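Local structure of plasmin and fibronectin-binding protein A (Streptococcus pneumoniae, 4MR0) at residues V431-N436 and I464-N469; I364-N369 and V387-N392; V493-S498 and T516-Q521. The protein acts as a fibronectin-dependent adhesin and invasin of the pneumococcal surface, binding human fibronectin, plasmin, plasminogen and serum albumin. All coordinates share one frame; numbering follows the deposited sequence.

Overall arrangement
The three contacts are successive pairs of neighbouring rungs in a parallel beta-helix, the pectate lyase-like part of this adhesin. In chain order they run contact 2, contact 1, contact 3. Six neighbouring strands, 364-372, 387-396, 431-440, 462-473, 490-500 and 515-523, lie side by side along one face of the solenoid, and each contact joins two of them. The centres of contacts 2 and 1 are about 10 Å apart, as are those of contacts 1 and 3, and both pairs are linked by hydrogen bonds. Contacts 2 and 3 stand about 19 Å apart between centres and do not touch. The same strand-and-turn pattern recurs from rung to rung, giving an elongated body.

Contact 1 (V431-N436 and I464-N469)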
loop_
_atom_site.group_PDB
_atom_site.type_symbol
_atom_site.label_atom_id
_atom_site.label_comp_id
_atom_site.label_asym_id
_atom_site.label_seq_id
_atom_site.Cartn_x
_atom_site.Cartn_y
_atom_site.Cartn_z
ATOM N N VAL A 431 6.371 -1.421 14.437
ATOM C CA VAL A 431 5.190 -1.050 13.685
ATOM C C VAL A 431 4.187 -0.443 14.648
ATOM O O VAL A 431 3.847 -1.044 15.673
ATOM C CB VAL A 431 4.530 -2.269 12.991
ATOM C CG1 VAL A 431 3.256 -1.828 12.286
ATOM C CG2 VAL A 431 5.500 -2.901 11.994
ATOM N N VAL A 432 3.720 0.757 14.317
ATOM C CA VAL A 432 2.739 1.439 15.143
ATOM C C VAL A 432 1.477 1.645 14.321
ATOM O O VAL A 432 1.514 2.217 13.229
ATOM C CB VAL A 432 3.272 2.811 15.638
ATOM C CG1 VAL A 432 2.187 3.550 16.427
ATOM C CG2 VAL A 432 4.499 2.601 16.510
ATOM N N ILE A 433 0.366 1.142 14.849
ATOM C CA ILE A 433 -0.942 1.255 14.219
ATOM C C ILE A 433 -1.759 2.024 15.249
ATOM O O ILE A 433 -2.219 1.455 16.239
ATOM C CB ILE A 433 -1.543 -0.144 13.985
ATOM C CG1 ILE A 433 -0.613 -0.940 13.063
ATOM C CG2 ILE A 433 -2.920 -0.033 13.362
ATOM C CD1 ILE A 433 -0.933 -2.421 12.996
ATOM N N ALA A 434 -1.942 3.317 15.016
ATOM C CA ALA A 434 -2.640 4.142 15.989
ATOM C C ALA A 434 -3.680 5.107 15.461
ATOM O O ALA A 434 -3.569 5.620 14.354
ATOM C CB ALA A 434 -1.614 4.920 16.790
ATOM N N GLU A 435 -4.697 5.342 16.283
ATOM C CA GLU A 435 -5.746 6.300 15.971
ATOM C C GLU A 435 -6.402 6.179 14.597
ATOM O O GLU A 435 -6.741 7.189 13.977
ATOM C CB GLU A 435 -5.180 7.714 16.150
ATOM C CG GLU A 435 -4.629 7.985 17.553
ATOM C CD GLU A 435 -3.479 8.984 17.560
ATOM O OE1 GLU A 435 -3.659 10.122 17.066
ATOM O OE2 GLU A 435 -2.388 8.629 18.066
ATOM N N ASN A 436 -6.580 4.953 14.121
ATOM C CA ASN A 436 -7.229 4.730 12.830
ATOM C C ASN A 436 -8.693 4.385 13.091
ATOM O O ASN A 436 -9.028 3.852 14.149
ATOM C CB ASN A 436 -6.567 3.563 12.087
ATOM C CG ASN A 436 -5.110 3.821 11.772
ATOM O OD1 ASN A 436 -4.787 4.565 10.851
ATOM N ND2 ASN A 436 -4.220 3.216 12.549
ATOM N N ILE A 464 5.578 -4.076 18.350
ATOM C CA ILE A 464 4.312 -3.851 17.672
ATOM C C ILE A 464 3.404 -3.083 18.626
ATOM O O ILE A 464 3.222 -3.497 19.771
ATOM C CB ILE A 464 3.620 -5.193 17.334
ATOM C CG1 ILE A 464 4.556 -6.079 16.501
ATOM C CG2 ILE A 464 2.312 -4.928 16.612
ATOM C CD1 ILE A 464 5.040 -5.440 15.202
ATOM N N THR A 465 2.830 -1.982 18.150
ATOM C CA THR A 465 1.940 -1.165 18.973
ATOM C C THR A 465 0.621 -0.897 18.261
ATOM O O THR A 465 0.601 -0.376 17.141
ATOM C CB THR A 465 2.589 0.201 19.318
ATOM O OG1 THR A 465 3.768 -0.010 20.101
ATOM C CG2 THR A 465 1.617 1.084 20.101
ATOM N N VAL A 466 -0.479 -1.260 18.916
ATOM C CA VAL A 466 -1.815 -1.043 18.375
ATOM C C VAL A 466 -2.557 -0.243 19.443
ATOM O O VAL A 466 -3.018 -0.804 20.450
ATOM C CB VAL A 466 -2.549 -2.375 18.122
ATOM C CG1 VAL A 466 -3.914 -2.099 17.515
ATOM C CG2 VAL A 466 -1.718 -3.267 17.190
ATOM N N THR A 467 -2.677 1.062 19.219
ATOM C CA THR A 467 -3.306 1.934 20.208
ATOM C C THR A 467 -4.335 2.926 19.696
ATOM O O THR A 467 -4.235 3.431 18.580
ATOM C CB THR A 467 -2.240 2.765 20.942
ATOM O OG1 THR A 467 -1.483 3.506 19.971
ATOM C CG2 THR A 467 -1.305 1.873 21.736
ATOM N N LYS A 468 -5.310 3.219 20.555
ATOM C CA LYS A 468 -6.354 4.190 20.271
ATOM C C LYS A 468 -7.063 4.088 18.930
ATOM O O LYS A 468 -7.509 5.091 18.385
ATOM C CB LYS A 468 -5.795 5.605 20.454
ATOM C CG LYS A 468 -5.458 5.925 21.912
ATOM C CD LYS A 468 -5.038 7.374 22.119
ATOM C CE LYS A 468 -4.877 7.671 23.617
ATOM N NZ LYS A 468 -4.403 9.063 23.899
ATOM N N ASN A 469 -7.170 2.878 18.399
ATOM C CA ASN A 469 -7.878 2.687 17.148
ATOM C C ASN A 469 -9.355 2.498 17.479
ATOM O O ASN A 469 -9.702 2.018 18.565
ATOM C CB ASN A 469 -7.365 1.449 16.417
ATOM C CG ASN A 469 -5.914 1.567 16.030
ATOM O OD1 ASN A 469 -5.027 1.105 16.745
ATOM N ND2 ASN A 469 -5.662 2.197 14.897
HETATM O O HOH W 1 6.107 0.044 18.067
HETATM O O HOH W 2 -2.182 6.311 19.907
#
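The carboxamides of Asn436 and Asn469 lie side by side, only 10° from coplanar, with Asn436 CG 4.9 Å from Asn469 CG, so neither lies over the face of the other. The Asn436 amide is held by the previous coil, accepting from Asn392 N and donating to Ile389 O. Ile433 comes in across the Asn469 amide at about a right angle, its CG2 4.3 Å from Asn469 CG. Ahead of this pair the chains run as parallel strands, with Thr465 N bonded to Val431 O at 2.8 Å and Glu435 N to Thr467 O at 3.0 Å. Two adjacent rungs of a parallel beta-helix meet here, and the paired asparagines at the turn belong to its asparagine ladder. Val431, Ile433, Ile464 and Val466 face the interior, where Ile448 and Val450 of strand 445-451 meet the last three; a bend at chi2 (-57°) carries Ile464 CD1 to 3.9 Å from Val431 CB. On the outer face Thr467 OG1 sits 3.5 Å from Ala434 CB, and a water joins it to Glu435 OE2. Farther along the turn, Glu435 CG rests 3.9 Å from Lys468 CB, while their charged ends stay apart.

Contact 2 (I364-N369 and V387-N392); sequences IKILNN and VLIKGN
An asparagine-ladder turn of the parallel beta-helix joins two adjacent rungs here, where strands 364-367 and 387-390 give way to matching loops. Asn392 does most of the work there. Its ND2 donates to Ile366 O at 2.9 Å, nearly straight at the hydrogen but standing well above the carbonyl plane. Lys390 N reaches the same oxygen nearly along the C=O axis, so two N-H groups grip Ile366 O. At the other end of the amide, Asn392 OD1 accepts from Asn369 N at 2.8 Å. With both its polar atoms engaged, the buried amide is kept from rotating, and Ile366 CG2 packs across it, 3.8 Å from Asn392 OD1. One residue earlier, both chains adopt a positive phi, Asn368 at 44° and Gly391 at 62°. The exposed Asn368 amide swings over the glycine, ND2 donating to Gly391 O at 3.2 Å from above the carbonyl plane. In the strands, the interior face carries Ile364, Ile366, Val387 and Ile389, with Val379 and Phe381 of strand 377-381 packed against the last three. The outward face has its own apolar patch: Leu388 stands up from the sheet with CG opposite the backbone N (chi1 176°), and the Leu367 side chain crosses it obliquely, its CD2 lying 4.1 Å from both Leu388 CD2 and Lys390 CB. In-register parallel strands, left-handed turn residues and buried asparagines bonding from coil to coil are the signature of the pectate lyase-like beta-helix.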
loop_
_atom_site.group_PDB
_atom_site.type_symbol
_atom_site.label_atom_id
_atom_site.label_comp_id
_atom_site.label_asym_id
_atom_site.label_seq_id
_atom_site.Cartn_x
_atom_site.Cartn_y
_atom_site.Cartn_z
ATOM N N ILE A 364 8.435 4.541 7.338
ATOM C CA ILE A 364 7.326 4.586 6.402
ATOM C C ILE A 364 6.122 5.112 7.172
ATOM O O ILE A 364 5.678 4.493 8.141
ATOM C CB ILE A 364 7.003 3.171 5.879
ATOM C CG1 ILE A 364 8.286 2.502 5.364
ATOM C CG2 ILE A 364 5.947 3.238 4.785
ATOM C CD1 ILE A 364 8.929 3.229 4.188
ATOM N N LYS A 365 5.600 6.253 6.739
ATOM C CA LYS A 365 4.457 6.853 7.407
ATOM C C LYS A 365 3.248 6.872 6.491
ATOM O O LYS A 365 3.321 7.356 5.367
ATOM C CB LYS A 365 4.795 8.278 7.843
ATOM C CG LYS A 365 5.936 8.352 8.834
ATOM C CD LYS A 365 6.281 9.802 9.182
ATOM C CE LYS A 365 7.353 9.850 10.260
ATOM N NZ LYS A 365 7.895 11.224 10.431
ATOM N N ILE A 366 2.138 6.341 6.983
ATOM C CA ILE A 366 0.898 6.283 6.216
ATOM C C ILE A 366 -0.073 7.053 7.084
ATOM O O ILE A 366 -0.573 6.532 8.080
ATOM C CB ILE A 366 0.468 4.817 6.029
ATOM C CG1 ILE A 366 1.538 4.101 5.190
ATOM C CG2 ILE A 366 -0.901 4.745 5.377
ATOM C CD1 ILE A 366 1.353 2.607 5.066
ATOM N N LEU A 367 -0.329 8.297 6.683
ATOM C CA LEU A 367 -1.139 9.212 7.470
ATOM C C LEU A 367 -2.405 9.824 6.884
ATOM O O LEU A 367 -2.437 10.270 5.742
ATOM C CB LEU A 367 -0.246 10.364 7.913
ATOM C CG LEU A 367 1.179 10.001 8.348
ATOM C CD1 LEU A 367 2.001 11.279 8.480
ATOM C CD2 LEU A 367 1.149 9.240 9.675
ATOM N N ASN A 368 -3.437 9.857 7.710
ATOM C CA ASN A 368 -4.689 10.487 7.342
ATOM C C ASN A 368 -5.208 10.190 5.932
ATOM O O ASN A 368 -5.624 11.112 5.225
ATOM C CB ASN A 368 -4.515 11.997 7.522
ATOM C CG ASN A 368 -4.013 12.363 8.907
ATOM O OD1 ASN A 368 -3.295 13.355 9.086
ATOM N ND2 ASN A 368 -4.395 11.569 9.901
ATOM N N ASN A 369 -5.172 8.923 5.517
ATOM C CA ASN A 369 -5.682 8.542 4.196
ATOM C C ASN A 369 -7.057 7.908 4.360
ATOM O O ASN A 369 -7.426 7.488 5.460
ATOM C CB ASN A 369 -4.773 7.508 3.519
ATOM C CG ASN A 369 -3.357 7.999 3.341
ATOM O OD1 ASN A 369 -2.441 7.599 4.076
ATOM N ND2 ASN A 369 -3.163 8.880 2.371
ATOM N N VAL A 387 7.426 1.675 11.065
ATOM C CA VAL A 387 6.265 2.055 10.280
ATOM C C VAL A 387 5.245 2.734 11.172
ATOM O O VAL A 387 5.075 2.357 12.336
ATOM C CB VAL A 387 5.594 0.814 9.666
ATOM C CG1 VAL A 387 4.403 1.228 8.821
ATOM C CG2 VAL A 387 6.605 0.035 8.838
ATOM N N LEU A 388 4.572 3.740 10.626
ATOM C CA LEU A 388 3.543 4.446 11.369
ATOM C C LEU A 388 2.299 4.548 10.498
ATOM O O LEU A 388 2.308 5.202 9.452
ATOM C CB LEU A 388 4.016 5.850 11.774
ATOM C CG LEU A 388 2.955 6.709 12.487
ATOM C CD1 LEU A 388 2.489 5.997 13.760
ATOM C CD2 LEU A 388 3.528 8.089 12.817
ATOM N N ILE A 389 1.243 3.867 10.925
ATOM C CA ILE A 389 -0.041 3.870 10.230
ATOM C C ILE A 389 -0.953 4.592 11.211
ATOM O O ILE A 389 -1.441 3.995 12.179
ATOM C CB ILE A 389 -0.533 2.435 10.003
ATOM C CG1 ILE A 389 0.506 1.676 9.169
ATOM C CG2 ILE A 389 -1.881 2.456 9.299
ATOM C CD1 ILE A 389 0.440 0.167 9.312
ATOM N N LYS A 390 -1.185 5.875 10.952
ATOM C CA LYS A 390 -1.958 6.698 11.872
ATOM C C LYS A 390 -3.028 7.617 11.300
ATOM O O LYS A 390 -2.842 8.253 10.253
ATOM C CB LYS A 390 -0.965 7.520 12.695
ATOM C CG LYS A 390 -1.572 8.518 13.657
ATOM C CD LYS A 390 -0.515 8.958 14.657
ATOM C CE LYS A 390 -0.395 10.468 14.730
ATOM N NZ LYS A 390 0.063 11.040 13.433
ATOM N N GLY A 391 -4.151 7.680 12.015
ATOM C CA GLY A 391 -5.252 8.546 11.626
ATOM C C GLY A 391 -5.921 8.281 10.296
ATOM O O GLY A 391 -6.504 9.195 9.702
ATOM N N ASN A 392 -5.852 7.040 9.824
ATOM C CA ASN A 392 -6.459 6.674 8.552
ATOM C C ASN A 392 -7.885 6.176 8.762
ATOM O O ASN A 392 -8.262 5.780 9.861
ATOM C CB ASN A 392 -5.645 5.568 7.881
ATOM C CG ASN A 392 -4.223 5.989 7.586
ATOM O OD1 ASN A 392 -3.962 6.697 6.611
ATOM N ND2 ASN A 392 -3.290 5.565 8.439
#

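Contact 3 (V493-S498 and T516-Q521)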
loop_
_atom_site.group_PDB
_atom_site.type_symbol
_atom_site.label_atom_id
_atom_site.label_comp_id
_atom_site.label_asym_id
_atom_site.label_seq_id
_atom_site.Cartn_x
_atom_site.Cartn_y
_atom_site.Cartn_z
ATOM N N VAL A 493 2.196 -4.061 22.387
ATOM C CA VAL A 493 1.326 -3.166 23.151
ATOM C C VAL A 493 -0.006 -3.010 22.425
ATOM O O VAL A 493 -0.048 -2.567 21.273
ATOM C CB VAL A 493 1.952 -1.755 23.324
ATOM C CG1 VAL A 493 0.933 -0.804 23.969
ATOM C CG2 VAL A 493 3.210 -1.841 24.180
ATOM N N VAL A 494 -1.089 -3.390 23.093
ATOM C CA VAL A 494 -2.431 -3.270 22.525
ATOM C C VAL A 494 -3.222 -2.535 23.596
ATOM O O VAL A 494 -3.647 -3.142 24.585
ATOM C CB VAL A 494 -3.056 -4.659 22.267
ATOM C CG1 VAL A 494 -4.365 -4.507 21.501
ATOM C CG2 VAL A 494 -2.075 -5.528 21.493
ATOM N N SER A 495 -3.418 -1.232 23.415
ATOM C CA SER A 495 -4.106 -0.457 24.441
ATOM C C SER A 495 -5.020 0.655 23.969
ATOM O O SER A 495 -4.841 1.221 22.896
ATOM C CB SER A 495 -3.072 0.145 25.393
ATOM O OG SER A 495 -2.216 -0.852 25.910
ATOM N N GLU A 496 -6.003 0.961 24.809
ATOM C CA GLU A 496 -6.974 2.016 24.556
ATOM C C GLU A 496 -7.685 1.979 23.210
ATOM O O GLU A 496 -8.067 3.018 22.664
ATOM C CB GLU A 496 -6.309 3.375 24.777
ATOM C CG GLU A 496 -5.847 3.553 26.219
ATOM C CD GLU A 496 -5.194 4.894 26.475
ATOM O OE1 GLU A 496 -4.039 5.100 26.038
ATOM O OE2 GLU A 496 -5.843 5.746 27.114
ATOM N N ASN A 497 -7.881 0.777 22.682
ATOM C CA ASN A 497 -8.586 0.628 21.425
ATOM C C ASN A 497 -10.072 0.483 21.759
ATOM O O ASN A 497 -10.425 -0.065 22.809
ATOM C CB ASN A 497 -8.086 -0.617 20.681
ATOM C CG ASN A 497 -6.623 -0.507 20.267
ATOM O OD1 ASN A 497 -6.283 0.226 19.339
ATOM N ND2 ASN A 497 -5.753 -1.234 20.961
ATOM N N SER A 498 -10.936 0.992 20.882
ATOM C CA SER A 498 -12.381 0.895 21.072
ATOM C C SER A 498 -12.967 0.004 19.978
ATOM O O SER A 498 -12.812 0.282 18.788
ATOM C CB SER A 498 -13.040 2.279 21.009
ATOM O OG SER A 498 -12.700 3.074 22.131
ATOM N N THR A 516 1.703 -6.061 26.758
ATOM C CA THR A 516 0.940 -5.092 27.535
ATOM C C THR A 516 -0.375 -4.815 26.831
ATOM O O THR A 516 -0.390 -4.344 25.697
ATOM C CB THR A 516 1.693 -3.750 27.672
ATOM O OG1 THR A 516 3.024 -3.989 28.134
ATOM C CG2 THR A 516 0.982 -2.843 28.672
ATOM N N VAL A 517 -1.476 -5.126 27.503
ATOM C CA VAL A 517 -2.806 -4.902 26.953
ATOM C C VAL A 517 -3.539 -4.089 28.009
ATOM O O VAL A 517 -3.956 -4.625 29.033
ATOM C CB VAL A 517 -3.530 -6.238 26.706
ATOM C CG1 VAL A 517 -4.918 -5.985 26.134
ATOM C CG2 VAL A 517 -2.715 -7.090 25.742
ATOM N N LEU A 518 -3.688 -2.791 27.759
ATOM C CA LEU A 518 -4.309 -1.915 28.745
ATOM C C LEU A 518 -5.498 -1.072 28.328
ATOM O O LEU A 518 -5.460 -0.338 27.341
ATOM C CB LEU A 518 -3.255 -0.970 29.330
ATOM C CG LEU A 518 -1.987 -1.593 29.915
ATOM C CD1 LEU A 518 -0.967 -0.494 30.185
ATOM C CD2 LEU A 518 -2.321 -2.361 31.188
ATOM N N ASN A 519 -6.552 -1.190 29.125
ATOM C CA ASN A 519 -7.772 -0.422 28.966
ATOM C C ASN A 519 -8.382 -0.246 27.587
ATOM O O ASN A 519 -8.605 0.873 27.129
ATOM C CB ASN A 519 -7.553 0.939 29.617
ATOM C CG ASN A 519 -6.969 0.813 31.017
ATOM O OD1 ASN A 519 -7.492 0.077 31.849
ATOM N ND2 ASN A 519 -5.884 1.524 31.278
ATOM N N ASN A 520 -8.657 -1.361 26.927
ATOM C CA ASN A 520 -9.308 -1.322 25.631
ATOM C C ASN A 520 -10.795 -1.307 25.992
ATOM O O ASN A 520 -11.161 -1.683 27.106
ATOM C CB ASN A 520 -8.954 -2.571 24.830
ATOM C CG ASN A 520 -7.485 -2.620 24.453
ATOM O OD1 ASN A 520 -7.034 -1.895 23.565
ATOM N ND2 ASN A 520 -6.727 -3.470 25.135
ATOM N N GLN A 521 -11.641 -0.848 25.077
ATOM C CA GLN A 521 -13.081 -0.793 25.318
ATOM C C GLN A 521 -13.830 -1.675 24.325
ATOM O O GLN A 521 -13.478 -1.736 23.143
ATOM C CB GLN A 521 -13.576 0.653 25.220
ATOM C CG GLN A 521 -13.307 1.485 26.467
ATOM C CD GLN A 521 -13.542 2.970 26.240
ATOM O OE1 GLN A 521 -14.542 3.371 25.636
ATOM N NE2 GLN A 521 -12.623 3.797 26.733
#
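Asn520, Val494 and Thr516 have the most surface buried here, and together they trace the contact from turn to strand. Asn520 lies alongside Asn497 with the two amide planes 5° apart. Its OD1 takes two N-H groups of Asn497, the backbone N at 2.9 Å and ND2 at 3.0 Å, which arrive from opposite faces of the Asn520 plane. The Asn497 ND2 is shared, because it also donates to Val466 O of the preceding coil, so the asparagine ladder runs on from the preceding coil into this pair. At the other corner of the amide, Asn520 ND2 donates to Val494 O at 3.1 Å from above the carbonyl plane, so both polar atoms of this buried side chain are engaged. The backbone bond from Leu518 N to the same oxygen is weak. That N-H finds a second acceptor in Ser495 OG at 3.1 Å, a hydroxyl brought across by a chi1 of -54°. Val517 CG1 packs 3.5 Å from Val494 O. Thr516 secures the start of the pairing: its O accepts from Val494 N at 2.9 Å, while its CB lies beside Val493 CG2 on the outer face. Past the turn, Gln521 N bonds to Asn497 O at 2.7 Å, resuming the parallel ladder. Strand 506-509 lines the interior, Ile506 touching Val494 and Asn520, and Ile508 touching Val517. Strand 462-473 flanks 490-500, and beyond 515-523 the hairpin strand 551-556 covers Val517 through Ile553 and Leu518 through Val554.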